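Local coordinates for peptidylprolyl isomerase PrsA (Bacillus anthracis, PDB 6VJ4), which catalyses cis-trans isomerisation of peptidyl-proline bonds, assists extracellular folding of secreted proteins and is important for secretion of the protective antigen, at residues Y173-G178 and H191-T196; V37-Y42 and K86-K91; Y106-K111 and K199-Y204; L116-N121 and E143-L148. All blocks are in the same frame, centred on the assembly; numbering follows the deposited sequence. Where two conformers were deposited one is given.

Contacts 1, 3 and 4 gather round the four-stranded antiparallel sheet of the parvulin-type (PpiC) isomerase domain, whereas contact 2 lies in the helical part of the chain, its centre 40 Å from those of contacts 1 and 4. Contacts 3 and 4 both use strand 110-117, with centres 28 Å apart. Contact 1 uses the neighbouring strand 189-198, and its centre is 16 Å from each of theirs. Along the sequence contact 2 closes first; contact 3 then spans the isomerase domain, with contacts 4 and 1 nested inside it in that order. The domain is thus an insertion between helices 99-104 and 204-220, with contact 3 where the two connecting chain segments lie side by side.

Contact 1 of 4, residues Y173-G178 and H191-T196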
# COMPACT_ATOMS: atom_id res chain seq x y z
N TYR A 173 -12.11 -37.21 13.79
CA TYR A 173 -13.21 -37.06 14.77
C TYR A 173 -14.49 -37.74 14.27
O TYR A 173 -15.43 -37.91 15.10
CB TYR A 173 -13.43 -35.58 15.10
CG TYR A 173 -12.49 -35.04 16.15
CD1 TYR A 173 -12.72 -35.32 17.49
CD2 TYR A 173 -11.40 -34.26 15.82
CE1 TYR A 173 -11.92 -34.80 18.48
CE2 TYR A 173 -10.55 -33.77 16.81
CZ TYR A 173 -10.83 -34.01 18.14
OH TYR A 173 -10.01 -33.52 19.11
N LYS A 174 -14.56 -38.09 12.99
CA LYS A 174 -15.76 -38.81 12.49
C LYS A 174 -15.66 -40.31 12.81
O LYS A 174 -16.67 -41.01 12.71
CB LYS A 174 -15.92 -38.58 10.99
CG LYS A 174 -16.50 -37.23 10.61
CD LYS A 174 -17.01 -37.16 9.19
CE LYS A 174 -17.88 -35.95 8.93
NZ LYS A 174 -17.11 -34.68 8.95
N LEU A 175 -14.45 -40.80 13.09
CA LEU A 175 -14.26 -42.25 13.33
C LEU A 175 -14.79 -42.69 14.70
O LEU A 175 -14.90 -41.84 15.62
CB LEU A 175 -12.77 -42.60 13.26
CG LEU A 175 -12.11 -42.37 11.91
CD1 LEU A 175 -10.61 -42.53 12.05
CD2 LEU A 175 -12.68 -43.32 10.88
N LYS A 176 -15.09 -43.98 14.79
CA LYS A 176 -15.41 -44.68 16.05
C LYS A 176 -14.11 -45.35 16.52
O LYS A 176 -13.24 -45.57 15.67
CB LYS A 176 -16.56 -45.66 15.81
CG LYS A 176 -17.86 -44.97 15.44
CD LYS A 176 -19.03 -45.89 15.22
CE LYS A 176 -20.31 -45.15 14.90
NZ LYS A 176 -20.69 -44.21 15.99
N ILE A 177 -13.95 -45.54 17.84
CA ILE A 177 -12.73 -46.23 18.35
C ILE A 177 -12.54 -47.53 17.57
O ILE A 177 -13.51 -48.30 17.43
CB ILE A 177 -12.78 -46.51 19.87
CG1 ILE A 177 -12.81 -45.21 20.68
CG2 ILE A 177 -11.62 -47.41 20.29
CD1 ILE A 177 -11.54 -44.43 20.61
N GLY A 178 -11.32 -47.73 17.07
CA GLY A 178 -10.91 -48.94 16.34
C GLY A 178 -11.20 -48.86 14.85
O GLY A 178 -10.73 -49.76 14.11
N HIS A 191 -3.72 -39.98 4.05
CA HIS A 191 -3.61 -40.65 5.36
C HIS A 191 -4.62 -41.77 5.48
O HIS A 191 -5.75 -41.61 4.98
CB HIS A 191 -3.93 -39.70 6.54
CG HIS A 191 -3.16 -38.44 6.57
ND1 HIS A 191 -2.08 -38.26 7.43
CD2 HIS A 191 -3.30 -37.28 5.89
CE1 HIS A 191 -1.59 -37.06 7.26
NE2 HIS A 191 -2.31 -36.43 6.31
N ILE A 192 -4.17 -42.87 6.05
CA ILE A 192 -5.12 -43.89 6.54
C ILE A 192 -5.07 -43.70 8.06
O ILE A 192 -3.97 -43.79 8.65
CB ILE A 192 -4.76 -45.31 6.10
CG1 ILE A 192 -4.81 -45.43 4.58
CG2 ILE A 192 -5.69 -46.29 6.77
CD1 ILE A 192 -6.18 -45.17 3.98
N ILE A 193 -6.23 -43.41 8.66
CA ILE A 193 -6.29 -43.04 10.09
C ILE A 193 -7.05 -44.10 10.89
O ILE A 193 -8.09 -44.62 10.38
CB ILE A 193 -6.98 -41.66 10.25
CG1 ILE A 193 -6.38 -40.59 9.34
CG2 ILE A 193 -7.00 -41.24 11.72
CD1 ILE A 193 -7.18 -39.28 9.31
N LYS A 194 -6.54 -44.41 12.07
CA LYS A 194 -7.24 -45.32 12.99
C LYS A 194 -7.44 -44.58 14.31
O LYS A 194 -6.46 -44.14 14.90
CB LYS A 194 -6.45 -46.61 13.21
CG LYS A 194 -7.13 -47.60 14.13
CD LYS A 194 -6.45 -48.92 14.28
CE LYS A 194 -5.04 -48.81 14.82
NZ LYS A 194 -4.50 -50.14 15.21
N LEU A 195 -8.69 -44.44 14.76
CA LEU A 195 -8.90 -43.78 16.06
C LEU A 195 -8.67 -44.81 17.17
O LEU A 195 -9.25 -45.87 17.10
CB LEU A 195 -10.33 -43.24 16.12
CG LEU A 195 -10.64 -42.50 17.42
CD1 LEU A 195 -9.89 -41.19 17.54
CD2 LEU A 195 -12.14 -42.27 17.52
N THR A 196 -7.89 -44.46 18.19
CA THR A 196 -7.56 -45.48 19.21
C THR A 196 -7.92 -45.03 20.62
O THR A 196 -7.85 -45.88 21.52
CB THR A 196 -6.08 -45.86 19.15
OG1 THR A 196 -5.30 -44.68 19.29
CG2 THR A 196 -5.71 -46.50 17.83
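L195 projects from strand 189-198 against L175 and I177, two residues of the loop that leaves helix 166-174. Its CB meets CB of L175 at 3.8 Å, so the two leucines touch at their bases, while the branches go different ways. CG of L195 lies anti to its backbone N (chi1 -178°), which turns it toward the loop and, with chi2 near 69°, brings CD2 to 3.4 Å from L175 O. The same methyl is 3.8 Å from CD1 of I177, whose side chain runs at a slant to the leucine and also reaches the backbone carbon of T196. L175 turns its own CD1 along the strand instead, to lie 3.8 Å from CG2 of I193 and 3.7 Å from I193 O. I193 is backed in turn by F168 and A171 of helix 166-174, and L195 by I110 of strand 110-117.

One direct hydrogen bond joins the backbones: G178 N gives its proton to L195 O at 2.8 Å, with an angle of 167° at the hydrogen. G178 has a positive phi, a conformation that glycine adopts readily. The polar end of K194 takes no part and pairs with E137. This packing of a helix and its exit loop against a central antiparallel strand belongs to the parvulin-type (PpiC) isomerase fold.

Contact 2 of 4, residues V37-Y42 and K86-K91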
# COMPACT_ATOMS: atom_id res chain seq x y z
N VAL A 37 0.46 -0.35 9.20
CA VAL A 37 -0.96 -0.82 9.23
C VAL A 37 -1.21 -1.54 10.56
O VAL A 37 -2.20 -1.19 11.23
CB VAL A 37 -1.28 -1.73 8.02
CG1 VAL A 37 -2.67 -2.35 8.13
CG2 VAL A 37 -1.13 -0.98 6.71
N ILE A 38 -0.35 -2.49 10.93
CA ILE A 38 -0.52 -3.27 12.19
C ILE A 38 -0.37 -2.36 13.41
O ILE A 38 -1.26 -2.41 14.29
CB ILE A 38 0.48 -4.45 12.23
CG1 ILE A 38 0.27 -5.38 11.04
CG2 ILE A 38 0.41 -5.19 13.56
CD1 ILE A 38 -1.15 -5.89 10.89
N THR A 39 0.70 -1.56 13.46
CA THR A 39 0.97 -0.70 14.64
C THR A 39 -0.11 0.37 14.81
O THR A 39 -0.30 0.82 15.95
CB THR A 39 2.37 -0.06 14.55
OG1 THR A 39 2.46 0.65 13.31
CG2 THR A 39 3.48 -1.09 14.63
N LYS A 40 -0.78 0.77 13.73
CA LYS A 40 -1.84 1.81 13.84
C LYS A 40 -3.14 1.16 14.36
O LYS A 40 -3.80 1.79 15.22
CB LYS A 40 -2.12 2.50 12.50
CG LYS A 40 -3.15 3.63 12.57
CD LYS A 40 -3.53 4.19 11.21
CE LYS A 40 -4.52 5.34 11.31
NZ LYS A 40 -3.93 6.51 11.99
N LYS A 41 -3.48 -0.03 13.85
CA LYS A 41 -4.75 -0.70 14.24
C LYS A 41 -4.63 -1.34 15.63
O LYS A 41 -5.60 -1.23 16.42
CB LYS A 41 -5.16 -1.76 13.22
CG LYS A 41 -6.47 -2.46 13.55
CD LYS A 41 -6.98 -3.40 12.48
CE LYS A 41 -8.28 -4.05 12.89
NZ LYS A 41 -8.76 -5.03 11.88
N TYR A 42 -3.51 -2.00 15.90
CA TYR A 42 -3.30 -2.70 17.20
C TYR A 42 -2.31 -1.89 18.03
O TYR A 42 -1.11 -2.21 18.06
CB TYR A 42 -2.86 -4.14 16.93
CG TYR A 42 -3.85 -4.90 16.09
CD1 TYR A 42 -4.98 -5.46 16.65
CD2 TYR A 42 -3.68 -5.02 14.72
CE1 TYR A 42 -5.91 -6.14 15.89
CE2 TYR A 42 -4.59 -5.71 13.94
CZ TYR A 42 -5.71 -6.27 14.52
OH TYR A 42 -6.63 -6.95 13.78
N LYS A 86 6.40 -6.24 16.87
CA LYS A 86 6.19 -7.57 17.51
C LYS A 86 5.03 -7.50 18.51
O LYS A 86 4.13 -8.37 18.44
CB LYS A 86 7.45 -8.05 18.24
CG LYS A 86 7.34 -9.47 18.79
CD LYS A 86 8.38 -9.82 19.83
CE LYS A 86 8.21 -9.04 21.12
NZ LYS A 86 9.11 -9.54 22.19
N LEU A 87 5.04 -6.50 19.39
CA LEU A 87 3.98 -6.35 20.43
C LEU A 87 2.63 -6.09 19.76
O LEU A 87 1.62 -6.66 20.23
CB LEU A 87 4.35 -5.23 21.40
CG LEU A 87 5.56 -5.49 22.29
CD1 LEU A 87 5.87 -4.28 23.15
CD2 LEU A 87 5.33 -6.71 23.17
N SER A 88 2.60 -5.26 18.72
CA SER A 88 1.32 -4.98 18.02
C SER A 88 0.81 -6.25 17.33
O SER A 88 -0.40 -6.51 17.32
CB SER A 88 1.45 -3.83 17.07
OG SER A 88 1.68 -2.63 17.79
N MSE A 89 1.74 -7.03 16.77
CA MSE A 89 1.39 -8.27 16.10
C MSE A 89 0.86 -9.28 17.12
O MSE A 89 -0.11 -9.98 16.85
CB MSE A 89 2.60 -8.83 15.36
CG MSE A 89 2.27 -9.88 14.33
SE MSE A 89 1.01 -9.18 13.01
CE MSE A 89 1.83 -9.01 11.25
N ASN A 90 1.51 -9.34 18.29
CA ASN A 90 1.08 -10.24 19.35
C ASN A 90 -0.34 -9.89 19.77
O ASN A 90 -1.13 -10.82 20.00
CB ASN A 90 1.99 -10.18 20.59
CG ASN A 90 3.33 -10.87 20.39
OD1 ASN A 90 3.57 -11.47 19.34
ND2 ASN A 90 4.19 -10.79 21.39
N LYS A 91 -0.64 -8.59 19.88
CA LYS A 91 -2.00 -8.13 20.28
C LYS A 91 -3.00 -8.51 19.18
O LYS A 91 -4.12 -8.94 19.53
CB LYS A 91 -1.98 -6.62 20.55
CG LYS A 91 -3.30 -6.03 21.03
CD LYS A 91 -3.24 -4.52 21.23
CE LYS A 91 -4.58 -3.94 21.65
NZ LYS A 91 -4.51 -2.47 21.80
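I38 lays its CG2 methyl over the backbone of helix 76-95, 3.9 Å from both CB of S88 and N of M89, in the crossed packing of helices 28-41 and 76-95 that belongs to the helical foldase part of PrsA, apart from the sheet of the isomerase domain. The short segments 37-41 and 86-91 have axes 8.7 Å apart at closest approach and a crossing angle of 66°, a steep crossing, consistent with a contact limited to a few side chains. The other branch of I38 runs at a slant to selenomethionine M89, with CG1 4.0 Å from CE. The bends of M89 at chi2 and chi3 swing its selenium and terminal methyl back to the isoleucine. L230 of helix 223-236 touches both residues, so a third helix closes this side of the pair.

S88 is small enough to sit close to the end of helix 28-41, its CA 5.2 Å from that of Y42. T39 borders it with its CG2 methyl, 3.9 Å from S88 OG. Y42, the first residue to leave helical geometry, brings its CB to 3.4 Å from S88 O; its ring continues past A92 and Q95, and its hydroxyl is hydrogen-bonded to E233. K91 extends its aliphatic chain alongside, CD 4.3 Å from Y42 CB, and its amine is hydrogen-bonded to the carbonyl of K43, just past the helix end. The hydroxyl of S88 has two possible acceptors for its proton, K84 O one turn back in its own helix and, across the contact, Y42 O, which lies 2.8 Å from S88 OG.

Contact 3 of 4, residues Y106-K111 and K199-Y204; sequences YKPEIK and KDLKPY
The ring of Y106 is held between L201 and Y204. L201 CD2 stands over one face, 3.6 Å from the ring centroid and close to the ring normal, a CH-pi contact. Against the opposite face Y204 turns its ring edge in a T-shaped (edge-to-face) pair, planes at 84° and centroids 5.4 Å apart, with its CB also over that face. CG of Y106 anti to N (chi1 177°) carries the ring across to the other segment. P108 extends the apolar patch, its CD 4.0 Å from L201 CD2.

At the rim of the ring, Y106 OH donates to K202 O at 2.6 Å, tilted from the carbonyl plane. Farther out, K199 N gives a nearly straight hydrogen bond of 2.9 Å to E109 O. The side chains of these two residues run side by side in the same direction. In the K199 conformer given, a salt bridge links NZ to E109 OE1 at 3.4 Å, its hydrogen bond weak, and a water joins NZ to E109 OE2. Another water links E109 N with D200 O. The segments, 163° apart, lead into strand 110-117 and from strand 189-198 to helix 204-220, consistent with the paired connections of an inserted parvulin-type domain.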
# COMPACT_ATOMS: atom_id res chain seq x y z
N TYR A 106 -13.67 -26.88 20.88
CA TYR A 106 -14.17 -27.61 22.08
C TYR A 106 -14.49 -29.03 21.65
O TYR A 106 -15.61 -29.32 21.18
CB TYR A 106 -15.38 -26.91 22.69
CG TYR A 106 -15.97 -27.64 23.86
CD1 TYR A 106 -15.29 -27.77 25.06
CD2 TYR A 106 -17.26 -28.13 23.80
CE1 TYR A 106 -15.87 -28.40 26.15
CE2 TYR A 106 -17.85 -28.75 24.89
CZ TYR A 106 -17.15 -28.91 26.07
OH TYR A 106 -17.75 -29.54 27.12
N LYS A 107 -13.47 -29.87 21.75
CA LYS A 107 -13.56 -31.30 21.37
C LYS A 107 -12.71 -32.11 22.32
O LYS A 107 -11.72 -31.63 22.87
CB LYS A 107 -13.04 -31.52 19.96
CG LYS A 107 -13.70 -30.71 18.87
CD LYS A 107 -13.18 -31.08 17.50
CE LYS A 107 -13.66 -30.12 16.44
NZ LYS A 107 -13.12 -30.47 15.10
N PRO A 108 -13.06 -33.39 22.52
CA PRO A 108 -12.25 -34.25 23.37
C PRO A 108 -10.86 -34.48 22.77
O PRO A 108 -10.72 -34.46 21.55
CB PRO A 108 -12.99 -35.59 23.40
CG PRO A 108 -13.97 -35.53 22.24
CD PRO A 108 -14.20 -34.08 21.89
N GLU A 109 -9.86 -34.59 23.65
CA GLU A 109 -8.51 -35.02 23.22
C GLU A 109 -8.68 -36.43 22.65
O GLU A 109 -9.44 -37.23 23.24
CB GLU A 109 -7.62 -34.92 24.46
CG GLU A 109 -6.15 -34.97 24.22
CD GLU A 109 -5.30 -34.78 25.48
OE1 GLU A 109 -5.87 -34.50 26.55
OE2 GLU A 109 -4.08 -34.92 25.38
N ILE A 110 -8.04 -36.71 21.52
CA ILE A 110 -8.15 -38.06 20.89
C ILE A 110 -6.76 -38.63 20.64
O ILE A 110 -5.79 -37.87 20.53
CB ILE A 110 -8.95 -38.04 19.59
CG1 ILE A 110 -8.44 -36.99 18.60
CG2 ILE A 110 -10.44 -37.86 19.87
CD1 ILE A 110 -8.99 -37.15 17.19
N LYS A 111 -6.72 -39.95 20.59
CA LYS A 111 -5.47 -40.64 20.22
C LYS A 111 -5.75 -41.34 18.90
O LYS A 111 -6.83 -41.91 18.74
CB LYS A 111 -5.03 -41.62 21.30
CG LYS A 111 -3.73 -42.33 20.99
CD LYS A 111 -3.21 -43.14 22.13
CE LYS A 111 -4.13 -44.27 22.53
NZ LYS A 111 -3.42 -45.20 23.45
N LYS A 199 -10.73 -39.01 25.10
CA LYS A 199 -10.81 -38.61 26.52
C LYS A 199 -12.14 -37.97 26.85
O LYS A 199 -12.76 -37.36 25.97
CB LYS A 199 -9.71 -37.60 26.85
CG LYS A 199 -8.32 -38.17 26.72
CD LYS A 199 -7.27 -37.37 27.40
CE LYS A 199 -5.95 -38.11 27.44
NZ LYS A 199 -4.92 -37.35 28.19
N ASP A 200 -12.51 -38.05 28.14
CA ASP A 200 -13.72 -37.37 28.62
C ASP A 200 -13.52 -35.87 28.37
O ASP A 200 -12.34 -35.38 28.35
CB ASP A 200 -13.93 -37.70 30.10
CG ASP A 200 -14.04 -39.19 30.40
OD1 ASP A 200 -14.56 -39.93 29.54
OD2 ASP A 200 -13.57 -39.63 31.49
N LEU A 201 -14.61 -35.16 28.15
CA LEU A 201 -14.53 -33.70 27.91
C LEU A 201 -15.24 -32.98 29.05
O LEU A 201 -16.41 -33.29 29.33
CB LEU A 201 -15.15 -33.41 26.54
CG LEU A 201 -15.14 -31.95 26.10
CD1 LEU A 201 -13.73 -31.40 26.05
CD2 LEU A 201 -15.83 -31.78 24.76
N LYS A 202 -14.54 -32.05 29.71
CA LYS A 202 -15.14 -31.26 30.80
C LYS A 202 -16.09 -30.24 30.19
O LYS A 202 -16.05 -29.96 28.99
CB LYS A 202 -14.05 -30.58 31.63
CG LYS A 202 -13.30 -31.50 32.58
CD LYS A 202 -12.15 -30.81 33.30
CE LYS A 202 -11.42 -31.71 34.27
NZ LYS A 202 -10.77 -32.85 33.57
N PRO A 203 -16.99 -29.63 30.99
CA PRO A 203 -17.91 -28.63 30.46
C PRO A 203 -17.15 -27.45 29.85
O PRO A 203 -16.07 -27.11 30.33
CB PRO A 203 -18.70 -28.20 31.69
CG PRO A 203 -18.58 -29.36 32.63
CD PRO A 203 -17.16 -29.84 32.44
N TYR A 204 -17.74 -26.87 28.83
CA TYR A 204 -17.15 -25.74 28.08
C TYR A 204 -16.63 -24.63 29.01
O TYR A 204 -15.51 -24.20 28.84
CB TYR A 204 -18.16 -25.19 27.09
CG TYR A 204 -17.65 -24.04 26.27
CD1 TYR A 204 -16.66 -24.23 25.33
CD2 TYR A 204 -18.13 -22.75 26.46
CE1 TYR A 204 -16.17 -23.19 24.58
CE2 TYR A 204 -17.65 -21.69 25.71
CZ TYR A 204 -16.67 -21.92 24.75
OH TYR A 204 -16.18 -20.88 24.01
O HOH W 1 -10.54 -34.15 26.44
O HOH W 2 -2.33 -36.02 26.95

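Contact 4 of 4, residues L116-N121 and E143-L148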
# COMPACT_ATOMS: atom_id res chain seq x y z
N LEU A 116 0.89 -42.42 6.40
CA LEU A 116 0.94 -41.34 5.39
C LEU A 116 1.65 -41.82 4.12
O LEU A 116 2.78 -42.32 4.23
CB LEU A 116 1.66 -40.13 5.98
CG LEU A 116 1.90 -38.98 5.01
CD1 LEU A 116 0.59 -38.44 4.47
CD2 LEU A 116 2.69 -37.88 5.70
N VAL A 117 0.98 -41.71 2.98
CA VAL A 117 1.59 -42.09 1.67
C VAL A 117 1.33 -40.96 0.67
O VAL A 117 0.43 -40.16 0.87
CB VAL A 117 1.14 -43.46 1.15
CG1 VAL A 117 1.60 -44.60 2.06
CG2 VAL A 117 -0.36 -43.54 0.89
N SER A 118 2.14 -40.86 -0.38
CA SER A 118 1.92 -39.72 -1.31
C SER A 118 0.98 -40.13 -2.44
O SER A 118 0.32 -39.25 -3.02
CB SER A 118 3.24 -39.22 -1.84
OG SER A 118 3.99 -40.30 -2.35
N ASP A 119 0.93 -41.43 -2.74
CA ASP A 119 0.16 -41.96 -3.89
C ASP A 119 -1.20 -42.43 -3.39
O ASP A 119 -1.19 -43.28 -2.48
CB ASP A 119 0.95 -43.10 -4.54
CG ASP A 119 0.35 -43.63 -5.82
OD1 ASP A 119 0.51 -42.96 -6.86
OD2 ASP A 119 -0.31 -44.69 -5.77
N GLU A 120 -2.30 -41.91 -3.96
CA GLU A 120 -3.69 -42.26 -3.55
C GLU A 120 -3.96 -43.75 -3.80
O GLU A 120 -4.68 -44.36 -2.98
CB GLU A 120 -4.72 -41.41 -4.29
CG GLU A 120 -6.15 -41.69 -3.87
CD GLU A 120 -7.24 -40.95 -4.64
OE1 GLU A 120 -6.90 -40.11 -5.49
OE2 GLU A 120 -8.43 -41.23 -4.39
N ASN A 121 -3.46 -44.31 -4.91
CA ASN A 121 -3.70 -45.76 -5.14
C ASN A 121 -2.97 -46.55 -4.05
O ASN A 121 -3.51 -47.57 -3.59
CB ASN A 121 -3.23 -46.27 -6.51
CG ASN A 121 -3.69 -47.70 -6.75
OD1 ASN A 121 -4.89 -47.98 -6.68
ND2 ASN A 121 -2.77 -48.60 -7.03
N GLU A 143 5.57 -48.62 5.55
CA GLU A 143 5.13 -47.73 4.44
C GLU A 143 4.90 -46.28 4.83
O GLU A 143 4.85 -45.44 3.88
CB GLU A 143 3.78 -48.22 3.89
CG GLU A 143 3.80 -49.65 3.40
CD GLU A 143 4.65 -49.89 2.17
OE1 GLU A 143 5.07 -48.90 1.55
OE2 GLU A 143 4.90 -51.07 1.85
N SER A 144 4.76 -45.97 6.13
CA SER A 144 4.41 -44.56 6.42
C SER A 144 5.56 -43.61 6.09
O SER A 144 6.72 -43.93 6.41
CB SER A 144 3.96 -44.35 7.83
OG SER A 144 3.50 -43.02 7.97
N GLN A 145 5.22 -42.46 5.49
CA GLN A 145 6.19 -41.39 5.18
C GLN A 145 6.31 -40.43 6.36
O GLN A 145 7.18 -39.55 6.30
CB GLN A 145 5.74 -40.65 3.93
CG GLN A 145 5.76 -41.54 2.71
CD GLN A 145 5.20 -40.83 1.50
OE1 GLN A 145 4.80 -39.67 1.57
NE2 GLN A 145 5.13 -41.56 0.41
N ASP A 146 5.49 -40.60 7.40
CA ASP A 146 5.53 -39.67 8.56
C ASP A 146 6.62 -40.16 9.52
O ASP A 146 6.35 -41.07 10.32
CB ASP A 146 4.20 -39.55 9.29
CG ASP A 146 4.30 -38.63 10.50
OD1 ASP A 146 5.32 -37.90 10.58
OD2 ASP A 146 3.44 -38.72 11.39
N LEU A 147 7.82 -39.58 9.41
CA LEU A 147 8.95 -40.07 10.24
C LEU A 147 8.66 -39.86 11.73
O LEU A 147 9.21 -40.61 12.53
CB LEU A 147 10.22 -39.35 9.84
CG LEU A 147 10.66 -39.58 8.39
CD1 LEU A 147 11.98 -38.86 8.13
CD2 LEU A 147 10.79 -41.07 8.10
N LEU A 148 7.85 -38.86 12.10
CA LEU A 148 7.60 -38.62 13.55
C LEU A 148 6.82 -39.78 14.20
O LEU A 148 6.92 -39.90 15.42
CB LEU A 148 6.81 -37.33 13.70
CG LEU A 148 7.52 -36.06 13.26
CD1 LEU A 148 6.59 -34.85 13.38
CD2 LEU A 148 8.76 -35.85 14.10
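Two backbone-directed hydrogen bonds hold L116 to the turn after helix 136-143. L116 N donates to S144 OG at 3.1 Å, almost straight at 177°, and L116 O accepts from Q145 N at 2.7 Å. CA of S144 adds a weaker CH...O approach to the same carbonyl, 3.5 Å from L116 O.

Within the turn, S144 OG also accepts from D146 N at 3.2 Å, which makes an ST turn. Placed anti to the backbone N (chi1 -173°), this oxygen receives two N-H groups, one from each segment. D146 is the N-cap of helix 147-150: L148 N reaches its OD1 from above the carboxylate plane, while OD2 is hydrogen-bonded to S149 and to H114.

The van der Waals contacts are few and set carbons against carbonyl oxygens. Q145 runs its CB and CG past L116 O, each at 3.4 Å, toward S118, and V117 sets CG1 3.8 Å from E143 O.

Around this junction, V117 packs on A123 and I126 of helix 120-131, and L116 on H191 of strand 189-198. The contact therefore ties the end of strand 110-117 to the turn joining helices 136-143 and 147-150.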